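Local structure of esterase (Thermotoga maritima, 3DOH) at residues Y62-G67 and G78-L83; F101-M106 and A183-T188; L139-F144 and G199-A204; Y191-G196 and A218-P223. The protein probably hydrolyses carboxylic esters as a thermostable esterase, joining an immunoglobulin-like domain to an alpha/beta-hydrolase domain. All blocks are in the same frame, centred on the assembly; numbering follows the deposited sequence.

Interaction 1: Y62-G67 and G78-L83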
loop_
_atom_site.group_PDB
_atom_site.type_symbol
_atom_site.label_atom_id
_atom_site.label_comp_id
_atom_site.label_asym_id
_atom_site.label_seq_id
_atom_site.Cartn_x
_atom_site.Cartn_y
_atom_site.Cartn_z
ATOM N N TYR A 62 13.781 22.730 15.496
ATOM C CA TYR A 62 13.803 23.324 16.854
ATOM C C TYR A 62 14.890 24.414 17.058
ATOM O O TYR A 62 15.746 24.639 16.199
ATOM C CB TYR A 62 13.870 22.236 17.955
ATOM C CG TYR A 62 15.094 21.325 17.882
ATOM C CD1 TYR A 62 15.057 20.120 17.160
ATOM C CD2 TYR A 62 16.275 21.676 18.513
ATOM C CE1 TYR A 62 16.170 19.292 17.070
ATOM C CE2 TYR A 62 17.397 20.860 18.431
ATOM C CZ TYR A 62 17.340 19.668 17.714
ATOM O OH TYR A 62 18.466 18.888 17.627
ATOM N N ALA A 63 14.852 25.092 18.197
ATOM C CA ALA A 63 15.859 26.104 18.456
ATOM C C ALA A 63 16.584 25.879 19.758
ATOM O O ALA A 63 16.001 25.370 20.701
ATOM C CB ALA A 63 15.233 27.458 18.440
ATOM N N ASN A 64 17.861 26.246 19.800
ATOM C CA ASN A 64 18.641 26.311 21.041
ATOM C C ASN A 64 19.596 27.518 20.986
ATOM O O ASN A 64 19.572 28.299 20.009
ATOM C CB ASN A 64 19.401 25.002 21.285
ATOM C CG ASN A 64 20.463 24.710 20.214
ATOM O OD1 ASN A 64 20.621 23.567 19.768
ATOM N ND2 ASN A 64 21.206 25.731 19.818
ATOM N N ASN A 65 20.420 27.672 22.025
ATOM C CA ASN A 65 21.461 28.693 22.036
ATOM C C ASN A 65 22.849 28.090 22.062
ATOM O O ASN A 65 23.846 28.798 22.112
ATOM C CB ASN A 65 21.265 29.677 23.189
ATOM C CG ASN A 65 20.727 31.044 22.716
ATOM O OD1 ASN A 65 21.115 31.591 21.647
ATOM N ND2 ASN A 65 19.828 31.606 23.517
ATOM N N SER A 66 22.897 26.772 22.007
ATOM C CA SER A 66 24.147 26.036 21.982
ATOM C C SER A 66 24.776 26.026 20.580
ATOM O O SER A 66 25.922 26.393 20.436
ATOM C CB SER A 66 23.925 24.619 22.504
ATOM O OG SER A 66 22.931 23.943 21.724
ATOM N N GLY A 67 24.034 25.607 19.555
ATOM C CA GLY A 67 24.573 25.497 18.194
ATOM C C GLY A 67 24.759 24.063 17.735
ATOM O O GLY A 67 25.172 23.802 16.597
ATOM N N GLY A 78 16.257 30.391 20.503
ATOM C CA GLY A 78 17.583 31.010 20.471
ATOM C C GLY A 78 17.999 31.446 19.086
ATOM O O GLY A 78 17.211 31.417 18.154
ATOM N N LYS A 79 19.254 31.844 18.940
ATOM C CA LYS A 79 19.736 32.244 17.626
ATOM C C LYS A 79 20.007 31.039 16.718
ATOM O O LYS A 79 20.151 31.186 15.497
ATOM C CB LYS A 79 20.954 33.184 17.735
ATOM C CG LYS A 79 22.170 32.588 18.428
ATOM C CD LYS A 79 22.752 33.544 19.471
ATOM C CE LYS A 79 23.794 34.477 18.860
ATOM N NZ LYS A 79 25.034 34.587 19.731
ATOM N N TYR A 80 20.065 29.843 17.283
ATOM C CA TYR A 80 20.320 28.690 16.433
ATOM C C TYR A 80 19.046 27.940 16.093
ATOM O O TYR A 80 18.254 27.586 16.983
ATOM C CB TYR A 80 21.318 27.746 17.082
ATOM C CG TYR A 80 22.661 28.352 17.307
ATOM C CD1 TYR A 80 23.573 28.431 16.270
ATOM C CD2 TYR A 80 23.025 28.855 18.558
ATOM C CE1 TYR A 80 24.827 28.981 16.452
ATOM C CE2 TYR A 80 24.294 29.431 18.756
ATOM C CZ TYR A 80 25.189 29.477 17.683
ATOM O OH TYR A 80 26.432 30.027 17.806
ATOM N N VAL A 81 18.845 27.699 14.807
ATOM C CA VAL A 81 17.756 26.858 14.366
ATOM C C VAL A 81 18.334 25.565 13.774
ATOM O O VAL A 81 19.168 25.578 12.845
ATOM C CB VAL A 81 16.807 27.612 13.396
ATOM C CG1 VAL A 81 15.902 26.645 12.614
ATOM C CG2 VAL A 81 15.988 28.639 14.173
ATOM N N VAL A 82 17.882 24.463 14.368
ATOM C CA VAL A 82 18.260 23.136 13.987
ATOM C C VAL A 82 17.210 22.509 13.101
ATOM O O VAL A 82 16.030 22.460 13.441
ATOM C CB VAL A 82 18.446 22.227 15.217
ATOM C CG1 VAL A 82 18.645 20.722 14.787
ATOM C CG2 VAL A 82 19.628 22.691 16.031
ATOM N N LEU A 83 17.672 22.007 11.970
ATOM C CA LEU A 83 16.848 21.257 11.057
ATOM C C LEU A 83 17.424 19.868 11.071
ATOM O O LEU A 83 18.529 19.661 10.583
ATOM C CB LEU A 83 17.018 21.815 9.641
ATOM C CG LEU A 83 16.703 23.287 9.373
ATOM C CD1 LEU A 83 16.953 23.552 7.930
ATOM C CD2 LEU A 83 15.265 23.619 9.754
#
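Val82 N donates to Tyr62 O at 2.8 Å, and Tyr62 N returns the bond to Val82 O, making a hydrogen-bonded antiparallel pair in the sheet of the immunoglobulin-like N-terminal domain. Two residues on, Asn64 and Tyr80 form a second such pair, and Ala63 lies opposite Val81 in the non-hydrogen-bonded pair between them. Strands 62-64 and 80-83 are thus laced edge to edge, their directions 142° apart. Tyr62, Val82 and Tyr80 share one face of the sheet, Ala63 and Val81 the other. With CG of Tyr62 between its backbone N and carbonyl carbon (chi1 60°), the ring swings across to the neighbouring strand and lies beside the Val82 side chain, pointing the same way. Val82 CB sits over one ring face, 3.8 Å from the centroid, a CH-pi contact displaced toward the rim. The Tyr62 hydroxyl is hydrogen-bonded to Leu69 O. Beyond the ladder the connecting chain folds back over Tyr80, whose ring also touches Val26 and Glu28 of strand 19-29. At the corner, Lys79 N reaches Asn65 OD1 at 3.3 Å; the bond is straight at the hydrogen but comes from above the amide plane. Asn65 ND2 has a separate partner in Glu32 OE2, so both ends of this amide are held. Gly67 completes the contact on the Tyr80 ring: its CA stands over the centre of one face, 3.5 Å from the centroid, while Asn64 O lies in the plane at the ring edge.

Interaction 2: F101-M106 and A183-T188. With SO4 (sulfate ion), chain C.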
loop_
_atom_site.group_PDB
_atom_site.type_symbol
_atom_site.label_atom_id
_atom_site.label_comp_id
_atom_site.label_asym_id
_atom_site.label_seq_id
_atom_site.Cartn_x
_atom_site.Cartn_y
_atom_site.Cartn_z
ATOM N N PHE A 101 38.949 -0.863 -4.340
ATOM C CA PHE A 101 38.937 -0.950 -2.877
ATOM C C PHE A 101 39.360 0.382 -2.213
ATOM O O PHE A 101 40.077 0.395 -1.218
ATOM C CB PHE A 101 39.778 -2.172 -2.400
ATOM C CG PHE A 101 38.985 -3.471 -2.341
ATOM C CD1 PHE A 101 38.562 -3.992 -1.100
ATOM C CD2 PHE A 101 38.624 -4.154 -3.527
ATOM C CE1 PHE A 101 37.808 -5.178 -1.040
ATOM C CE2 PHE A 101 37.858 -5.328 -3.488
ATOM C CZ PHE A 101 37.453 -5.849 -2.247
ATOM N N LEU A 102 38.879 1.494 -2.768
ATOM C CA LEU A 102 39.300 2.841 -2.347
ATOM C C LEU A 102 38.134 3.834 -2.361
ATOM O O LEU A 102 37.615 4.187 -3.410
ATOM C CB LEU A 102 40.465 3.331 -3.243
ATOM C CG LEU A 102 41.535 4.328 -2.752
ATOM C CD1 LEU A 102 41.842 4.173 -1.258
ATOM C CD2 LEU A 102 42.834 4.215 -3.572
ATOM N N ASN A 103 37.733 4.278 -1.174
ATOM C CA ASN A 103 36.613 5.201 -1.039
ATOM C C ASN A 103 37.072 6.654 -0.954
ATOM O O ASN A 103 38.193 6.937 -0.532
ATOM C CB ASN A 103 35.768 4.844 0.184
ATOM C CG ASN A 103 35.255 3.419 0.142
ATOM O OD1 ASN A 103 35.410 2.721 -0.860
ATOM N ND2 ASN A 103 34.638 2.979 1.233
ATOM N N THR A 104 36.198 7.570 -1.357
ATOM C CA THR A 104 36.511 8.993 -1.329
ATOM C C THR A 104 35.359 9.800 -0.737
ATOM O O THR A 104 34.190 9.509 -0.992
ATOM C CB THR A 104 36.830 9.529 -2.737
ATOM O OG1 THR A 104 36.955 10.956 -2.692
ATOM C CG2 THR A 104 35.727 9.151 -3.713
ATOM N N ARG A 105 35.698 10.815 0.052
ATOM C CA ARG A 105 34.699 11.725 0.599
ATOM C C ARG A 105 34.553 12.971 -0.269
ATOM O O ARG A 105 35.268 13.955 -0.083
ATOM C CB ARG A 105 35.064 12.122 2.031
ATOM C CG ARG A 105 33.867 12.451 2.908
ATOM C CD ARG A 105 34.294 13.164 4.181
ATOM N NE ARG A 105 34.027 14.599 4.121
ATOM C CZ ARG A 105 33.225 15.245 4.961
ATOM N NH1 ARG A 105 32.607 14.585 5.931
ATOM N NH2 ARG A 105 33.042 16.552 4.831
ATOM N N MET A 106 33.623 12.919 -1.216
ATOM C CA MET A 106 32.748 14.052 -1.493
ATOM C C MET A 106 33.083 15.241 -0.599
ATOM O O MET A 106 32.786 15.235 0.595
ATOM C CB MET A 106 31.282 13.655 -1.311
ATOM C CG MET A 106 30.425 13.856 -2.551
ATOM S SD MET A 106 28.833 13.016 -2.440
ATOM C CE MET A 106 27.738 14.283 -3.076
ATOM N N ALA A 183 40.442 -1.431 3.855
ATOM C CA ALA A 183 41.023 -0.991 2.590
ATOM C C ALA A 183 40.426 0.301 2.113
ATOM O O ALA A 183 41.158 1.208 1.718
ATOM C CB ALA A 183 40.898 -2.049 1.528
ATOM N N GLY A 184 39.102 0.402 2.176
ATOM C CA GLY A 184 38.411 1.516 1.538
ATOM C C GLY A 184 38.723 2.856 2.156
ATOM O O GLY A 184 38.595 3.882 1.511
ATOM N N GLU A 185 39.126 2.848 3.420
ATOM C CA GLU A 185 39.464 4.056 4.130
ATOM C C GLU A 185 40.920 4.490 3.914
ATOM O O GLU A 185 41.312 5.556 4.376
ATOM C CB GLU A 185 39.198 3.854 5.621
ATOM C CG GLU A 185 37.750 3.919 5.982
ATOM C CD GLU A 185 37.005 2.780 5.347
ATOM O OE1 GLU A 185 37.294 1.609 5.730
ATOM O OE2 GLU A 185 36.167 3.053 4.446
ATOM N N ARG A 186 41.717 3.679 3.220
ATOM C CA ARG A 186 43.077 4.102 2.856
ATOM C C ARG A 186 43.066 5.447 2.147
ATOM O O ARG A 186 42.075 5.818 1.492
ATOM C CB ARG A 186 43.800 3.091 1.981
ATOM C CG ARG A 186 44.302 1.896 2.727
ATOM C CD ARG A 186 44.812 0.867 1.756
ATOM N NE ARG A 186 43.831 0.592 0.722
ATOM C CZ ARG A 186 44.052 -0.181 -0.334
ATOM N NH1 ARG A 186 45.230 -0.759 -0.486
ATOM N NH2 ARG A 186 43.085 -0.395 -1.232
ATOM N N GLY A 187 44.169 6.175 2.293
ATOM C CA GLY A 187 44.227 7.521 1.785
ATOM C C GLY A 187 45.274 8.319 2.504
ATOM O O GLY A 187 46.203 7.767 3.088
ATOM N N THR A 188 45.149 9.639 2.435
ATOM C CA THR A 188 46.223 10.539 2.839
ATOM C C THR A 188 45.604 11.788 3.448
ATOM O O THR A 188 46.294 12.757 3.762
ATOM C CB THR A 188 47.101 10.944 1.642
ATOM O OG1 THR A 188 48.473 10.641 1.927
ATOM C CG2 THR A 188 46.963 12.432 1.358
HETATM S S SO4 C . 37.558 -3.062 3.330
HETATM O O1 SO4 C . 37.586 -2.765 1.896
HETATM O O2 SO4 C . 37.064 -1.833 4.014
HETATM O O3 SO4 C . 38.911 -3.500 3.748
HETATM O O4 SO4 C . 36.656 -4.166 3.585
HETATM O O HOH W 1 40.862 6.998 -0.326
#
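Arg186 reaches Phe101 by a side chain that starts beside its own backbone N (chi1 -76°) and bends at chi3 (-51°), carrying the guanidinium back over the 3-10 turn 183-185. NH2 then donates to Phe101 O at 3.1 Å; that oxygen lies in the guanidinium plane, although the donor stands above the carbonyl plane. NE bonds to Ala183 O at 2.9 Å; NE and the backbone N of Arg186 reach this oxygen from opposite faces of its carbonyl plane. With NH1 bonded to Ser225 O and the group in cation-pi contact with Phe231, its rotation is well fixed. Next to this, Asn103 N donates to Gly184 O at 2.8 Å, and a water donates to both Asn103 O and Arg186 O. Ala183 N binds O3 of a sulfate, probably from the crystallisation liquor, at 2.6 Å. The same ion is hydrogen-bonded to Ser271 and His359, consistent with an anion lodged in the active site of this hydrolase. Phe101 has its ring edge toward sulfate O1 and packs on Phe74 of the second subunit. The contact thus lays the N-terminal-domain loop between strands 80-85 and 110-114 on the hydrolase loop between strand 174-180 and helix 192-195.

Interaction 3: L139-F144 and G199-A204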
loop_
_atom_site.group_PDB
_atom_site.type_symbol
_atom_site.label_atom_id
_atom_site.label_comp_id
_atom_site.label_asym_id
_atom_site.label_seq_id
_atom_site.Cartn_x
_atom_site.Cartn_y
_atom_site.Cartn_z
ATOM N N LEU A 139 30.689 15.994 14.351
ATOM C CA LEU A 139 30.369 15.752 15.752
ATOM C C LEU A 139 31.084 14.512 16.275
ATOM O O LEU A 139 30.620 13.388 16.082
ATOM C CB LEU A 139 28.857 15.606 15.939
ATOM C CG LEU A 139 28.078 16.897 16.196
ATOM C CD1 LEU A 139 26.595 16.605 16.371
ATOM C CD2 LEU A 139 28.631 17.628 17.409
ATOM N N ILE A 140 32.216 14.722 16.939
ATOM C CA ILE A 140 32.978 13.625 17.522
ATOM C C ILE A 140 34.270 13.379 16.750
ATOM O O ILE A 140 35.291 13.012 17.330
ATOM C CB ILE A 140 32.156 12.322 17.557
ATOM C CG1 ILE A 140 30.845 12.540 18.315
ATOM C CG2 ILE A 140 32.963 11.200 18.189
ATOM C CD1 ILE A 140 31.021 12.670 19.813
ATOM N N ILE A 141 34.216 13.583 15.437
ATOM C CA ILE A 141 35.417 13.569 14.611
ATOM C C ILE A 141 36.278 14.801 14.866
ATOM O O ILE A 141 37.486 14.786 14.630
ATOM C CB ILE A 141 35.069 13.499 13.112
ATOM C CG1 ILE A 141 34.692 12.070 12.718
ATOM C CG2 ILE A 141 36.234 13.999 12.272
ATOM C CD1 ILE A 141 34.394 11.901 11.245
ATOM N N ASP A 142 35.648 15.867 15.350
ATOM C CA ASP A 142 36.356 17.078 15.689
ATOM C C ASP A 142 36.992 17.064 17.086
ATOM O O ASP A 142 37.680 17.994 17.422
ATOM C CB ASP A 142 35.441 18.290 15.502
ATOM C CG ASP A 142 34.272 18.302 16.500
ATOM O OD1 ASP A 142 34.176 17.351 17.358
ATOM O OD2 ASP A 142 33.454 19.267 16.403
ATOM N N ASP A 143 36.782 16.024 17.888
ATOM C CA ASP A 143 37.573 15.865 19.125
ATOM C C ASP A 143 38.887 15.121 18.982
ATOM O O ASP A 143 39.645 15.052 19.950
ATOM C CB ASP A 143 36.793 15.175 20.245
ATOM C CG ASP A 143 35.481 15.833 20.523
ATOM O OD1 ASP A 143 35.487 17.047 20.810
ATOM O OD2 ASP A 143 34.435 15.137 20.452
ATOM N N PHE A 144 39.117 14.516 17.821
ATOM C CA PHE A 144 40.344 13.786 17.510
ATOM C C PHE A 144 41.247 14.784 16.852
ATOM O O PHE A 144 40.996 15.209 15.715
ATOM C CB PHE A 144 40.108 12.686 16.447
ATOM C CG PHE A 144 39.428 11.459 16.954
ATOM C CD1 PHE A 144 38.121 11.517 17.456
ATOM C CD2 PHE A 144 40.085 10.225 16.912
ATOM C CE1 PHE A 144 37.480 10.398 17.943
ATOM C CE2 PHE A 144 39.442 9.056 17.395
ATOM C CZ PHE A 144 38.121 9.152 17.903
ATOM N N GLY A 199 34.265 2.671 14.015
ATOM C CA GLY A 199 35.451 1.969 14.553
ATOM C C GLY A 199 36.328 2.750 15.506
ATOM O O GLY A 199 36.874 2.189 16.475
ATOM N N ALA A 200 36.468 4.051 15.249
ATOM C CA ALA A 200 37.343 4.889 16.076
ATOM C C ALA A 200 36.504 5.602 17.127
ATOM O O ALA A 200 36.857 5.708 18.286
ATOM C CB ALA A 200 38.086 5.910 15.211
ATOM N N VAL A 201 35.349 6.036 16.677
ATOM C CA VAL A 201 34.572 7.045 17.311
ATOM C C VAL A 201 33.708 6.496 18.457
ATOM O O VAL A 201 33.446 7.181 19.450
ATOM C CB VAL A 201 33.751 7.665 16.160
ATOM C CG1 VAL A 201 32.263 7.557 16.360
ATOM C CG2 VAL A 201 34.299 9.022 15.742
ATOM N N VAL A 202 33.297 5.243 18.362
ATOM C CA VAL A 202 32.452 4.648 19.418
ATOM C C VAL A 202 33.155 4.803 20.777
ATOM O O VAL A 202 32.542 5.237 21.755
ATOM C CB VAL A 202 32.057 3.167 19.086
ATOM C CG1 VAL A 202 33.296 2.262 18.981
ATOM C CG2 VAL A 202 31.060 2.636 20.085
ATOM N N TRP A 203 34.460 4.522 20.801
ATOM C CA TRP A 203 35.201 4.581 22.032
ATOM C C TRP A 203 35.209 6.006 22.537
ATOM O O TRP A 203 35.480 6.266 23.687
ATOM C CB TRP A 203 36.596 4.076 21.804
ATOM C CG TRP A 203 36.603 2.824 20.913
ATOM C CD1 TRP A 203 36.902 2.770 19.570
ATOM C CD2 TRP A 203 36.279 1.483 21.307
ATOM N NE1 TRP A 203 36.778 1.480 19.117
ATOM C CE2 TRP A 203 36.396 0.673 20.163
ATOM C CE3 TRP A 203 35.876 0.895 22.512
ATOM C CZ2 TRP A 203 36.140 -0.707 20.194
ATOM C CZ3 TRP A 203 35.631 -0.472 22.549
ATOM C CH2 TRP A 203 35.755 -1.255 21.397
ATOM N N ALA A 204 34.845 6.938 21.675
ATOM C CA ALA A 204 34.994 8.331 22.032
ATOM C C ALA A 204 33.667 8.955 22.393
ATOM O O ALA A 204 33.629 10.094 22.855
ATOM C CB ALA A 204 35.706 9.107 20.907
#
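Ile140 and Val201 cross at about a right angle in the tight part of this contact, a mainly apolar join with no hydrogen bond across it. The CG2 branch of Ile140, anti to the backbone N, meets Val201 CG2 at 3.5 Å. Phe144 supplies the other close approach: CG lies beside its backbone N (chi1 -76°), which turns the ring toward Ala200, Val201 and Ala204. There CE1 meets Ala204 CB at 3.7 Å and Val201 CG2 at 4.1 Å, both approaching obliquely, while CE2 touches Ala200 CB. The ring edge also faces Ala200 O. Val201 CG2 is therefore shared between an aromatic and an aliphatic neighbour. Around these pairs the fit is looser. Ile140 CG2 comes only to 4.4 Å from Ala204 CB, and Ile141 makes a glancing approach of 4.3 Å from CG1 to Val201 CG2. Ile140 is partly exposed, and beyond it the turn carries acidic side chains: Asp143 is exposed, and Asp142 pairs with Lys137 in a salt bridge. A sulfate ion, probably from the crystallisation liquor, lies beside Ile140. Within 199-204, Trp203 NE1 bonds to Gly199 O at 2.7 Å, the oxygen lying in the indole plane. The turn 139-144 passes from strand 129-139 of the immunoglobulin-like sheet into strand 144-150 of the hydrolase sheet; Ile141, Phe144 and Ala200 meet at Val194 of helix 192-195, while Trp203 packs on helix 369-376.

Interaction 4: Y191-G196 and A218-P223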
loop_
_atom_site.group_PDB
_atom_site.type_symbol
_atom_site.label_atom_id
_atom_site.label_comp_id
_atom_site.label_asym_id
_atom_site.label_seq_id
_atom_site.Cartn_x
_atom_site.Cartn_y
_atom_site.Cartn_z
ATOM N N TYR A 191 41.073 11.588 7.321
ATOM C CA TYR A 191 39.673 11.761 7.704
ATOM C C TYR A 191 38.904 10.459 7.553
ATOM O O TYR A 191 38.231 9.997 8.476
ATOM C CB TYR A 191 39.019 12.858 6.861
ATOM C CG TYR A 191 37.723 13.384 7.435
ATOM C CD1 TYR A 191 37.701 14.538 8.207
ATOM C CD2 TYR A 191 36.523 12.725 7.207
ATOM C CE1 TYR A 191 36.519 15.022 8.735
ATOM C CE2 TYR A 191 35.335 13.201 7.731
ATOM C CZ TYR A 191 35.339 14.349 8.493
ATOM O OH TYR A 191 34.160 14.827 9.017
ATOM N N LEU A 192 39.018 9.880 6.367
ATOM C CA LEU A 192 38.395 8.598 6.022
ATOM C C LEU A 192 38.328 7.564 7.132
ATOM O O LEU A 192 37.261 6.978 7.350
ATOM C CB LEU A 192 39.108 7.994 4.832
ATOM C CG LEU A 192 38.291 7.903 3.549
ATOM C CD1 LEU A 192 37.040 8.812 3.506
ATOM C CD2 LEU A 192 39.220 8.175 2.391
ATOM N N GLN A 193 39.443 7.375 7.841
ATOM C CA GLN A 193 39.617 6.207 8.729
ATOM C C GLN A 193 38.851 6.377 10.029
ATOM O O GLN A 193 38.722 5.453 10.865
ATOM C CB GLN A 193 41.115 5.887 8.961
ATOM C CG GLN A 193 41.837 6.675 10.048
ATOM C CD GLN A 193 42.281 8.053 9.592
ATOM O OE1 GLN A 193 41.839 8.547 8.548
ATOM N NE2 GLN A 193 43.162 8.686 10.373
ATOM N N VAL A 194 38.309 7.575 10.162
ATOM C CA VAL A 194 37.615 7.963 11.344
ATOM C C VAL A 194 36.139 8.216 10.962
ATOM O O VAL A 194 35.288 8.391 11.824
ATOM C CB VAL A 194 38.403 9.170 11.978
ATOM C CG1 VAL A 194 37.601 10.459 12.053
ATOM C CG2 VAL A 194 39.049 8.791 13.307
ATOM N N ALA A 195 35.819 8.194 9.679
ATOM C CA ALA A 195 34.496 8.556 9.257
ATOM C C ALA A 195 33.776 7.414 8.535
ATOM O O ALA A 195 32.546 7.398 8.424
ATOM C CB ALA A 195 34.567 9.751 8.378
ATOM N N GLY A 196 34.538 6.453 8.045
ATOM C CA GLY A 196 33.955 5.371 7.255
ATOM C C GLY A 196 33.045 4.445 8.039
ATOM O O GLY A 196 32.135 3.873 7.466
ATOM N N ALA A 218 43.801 6.403 15.772
ATOM C CA ALA A 218 43.250 5.939 14.520
ATOM C C ALA A 218 44.213 6.362 13.435
ATOM O O ALA A 218 44.184 7.498 12.966
ATOM C CB ALA A 218 41.870 6.548 14.299
ATOM N N PRO A 219 45.144 5.494 13.096
ATOM C CA PRO A 219 46.048 5.703 11.961
ATOM C C PRO A 219 45.474 5.472 10.562
ATOM O O PRO A 219 44.613 4.608 10.381
ATOM C CB PRO A 219 47.200 4.722 12.243
ATOM C CG PRO A 219 46.599 3.678 13.073
ATOM C CD PRO A 219 45.514 4.330 13.901
ATOM N N GLN A 220 45.971 6.234 9.575
ATOM C CA GLN A 220 45.581 6.023 8.160
ATOM C C GLN A 220 46.672 5.451 7.291
ATOM O O GLN A 220 47.797 5.941 7.277
ATOM C CB GLN A 220 45.101 7.310 7.499
ATOM C CG GLN A 220 44.802 7.126 6.015
ATOM C CD GLN A 220 44.036 8.306 5.439
ATOM O OE1 GLN A 220 44.407 9.461 5.648
ATOM N NE2 GLN A 220 42.942 8.020 4.725
ATOM N N CYS A 221 46.336 4.396 6.556
ATOM C CA CYS A 221 47.311 3.700 5.724
ATOM C C CYS A 221 47.116 4.035 4.249
ATOM O O CYS A 221 45.999 4.296 3.804
ATOM C CB CYS A 221 47.215 2.188 5.938
ATOM S SG CYS A 221 47.717 1.199 4.510
ATOM N N PRO A 222 48.211 4.025 3.495
ATOM C CA PRO A 222 48.358 4.914 2.339
ATOM C C PRO A 222 48.197 4.163 1.023
ATOM O O PRO A 222 48.630 3.015 0.911
ATOM C CB PRO A 222 49.793 5.427 2.479
ATOM C CG PRO A 222 50.505 4.343 3.206
ATOM C CD PRO A 222 49.500 3.757 4.157
ATOM N N PRO A 223 47.579 4.808 0.039
ATOM C CA PRO A 223 46.507 4.181 -0.740
ATOM C C PRO A 223 46.977 2.899 -1.422
ATOM O O PRO A 223 46.154 2.063 -1.796
ATOM C CB PRO A 223 46.177 5.242 -1.790
ATOM C CG PRO A 223 46.534 6.531 -1.138
ATOM C CD PRO A 223 47.732 6.238 -0.279
#
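Gln193 and Gln220 cross at about a right angle, with their amide planes turned 31° from each other. Gln193 has CG between its backbone N and carbonyl carbon (chi1 84°) and bends again at chi2, so the amide lies across the base of the Gln220 side chain: CD and OE1 of Gln193 both meet Gln220 CB at 3.6 Å. Gln220, with CG anti to its backbone N and the chain extended beyond, runs toward Leu192, where NE2 lies 3.8 Å from Leu192 CB. On the far flank Val194 CG2 packs against Ala218 CB at 3.7 Å, an apolar patch next to the polar pair. One hydrogen bond joins the segments: Gln193 NE2 to Ala218 O, 3.0 Å and almost straight at 176°. The oxygen sits in the amide plane of Gln193, whereas the donor approaches from above the Ala218 carbonyl plane. The short helix 192-195 is thereby tied to the end of strand 215-219 in the hydrolase domain. Both glutamines are buried, and each has further partners. Gln193 NE2 also donates to Asn190 OD1, while Gln220 takes a bond from Asn190 N on OE1 and gives bonds to Asp189 OD1 and Glu185 O from NE2. These bonds satisfy Gln193 NE2 and both Gln220 OE1 and NE2 inside the protein, and they fix which way round the two amides sit.

Interaction 1 lies within the immunoglobulin-like sheet, its centre 23 Å from that of interaction 3 and more than 30 Å from those of interactions 2 and 4. It closes before the others open along the chain. Interactions 2, 3 and 4 gather where this domain meets the hydrolase domain. Interaction 4 touches interaction 2, their centres 8 Å apart, through Gln220 and Cys221, with a probable hydrogen bond from Gly187 N to Cys221 O (3.0 Å); it touches interaction 3 through 191-195. Interactions 2 and 3 alternate along the chain, as do 3 and 4. Interaction 2 brings an N-terminal-domain loop to the hydrolase domain, beside the sulfate held by Ala183, Ser271 and His359.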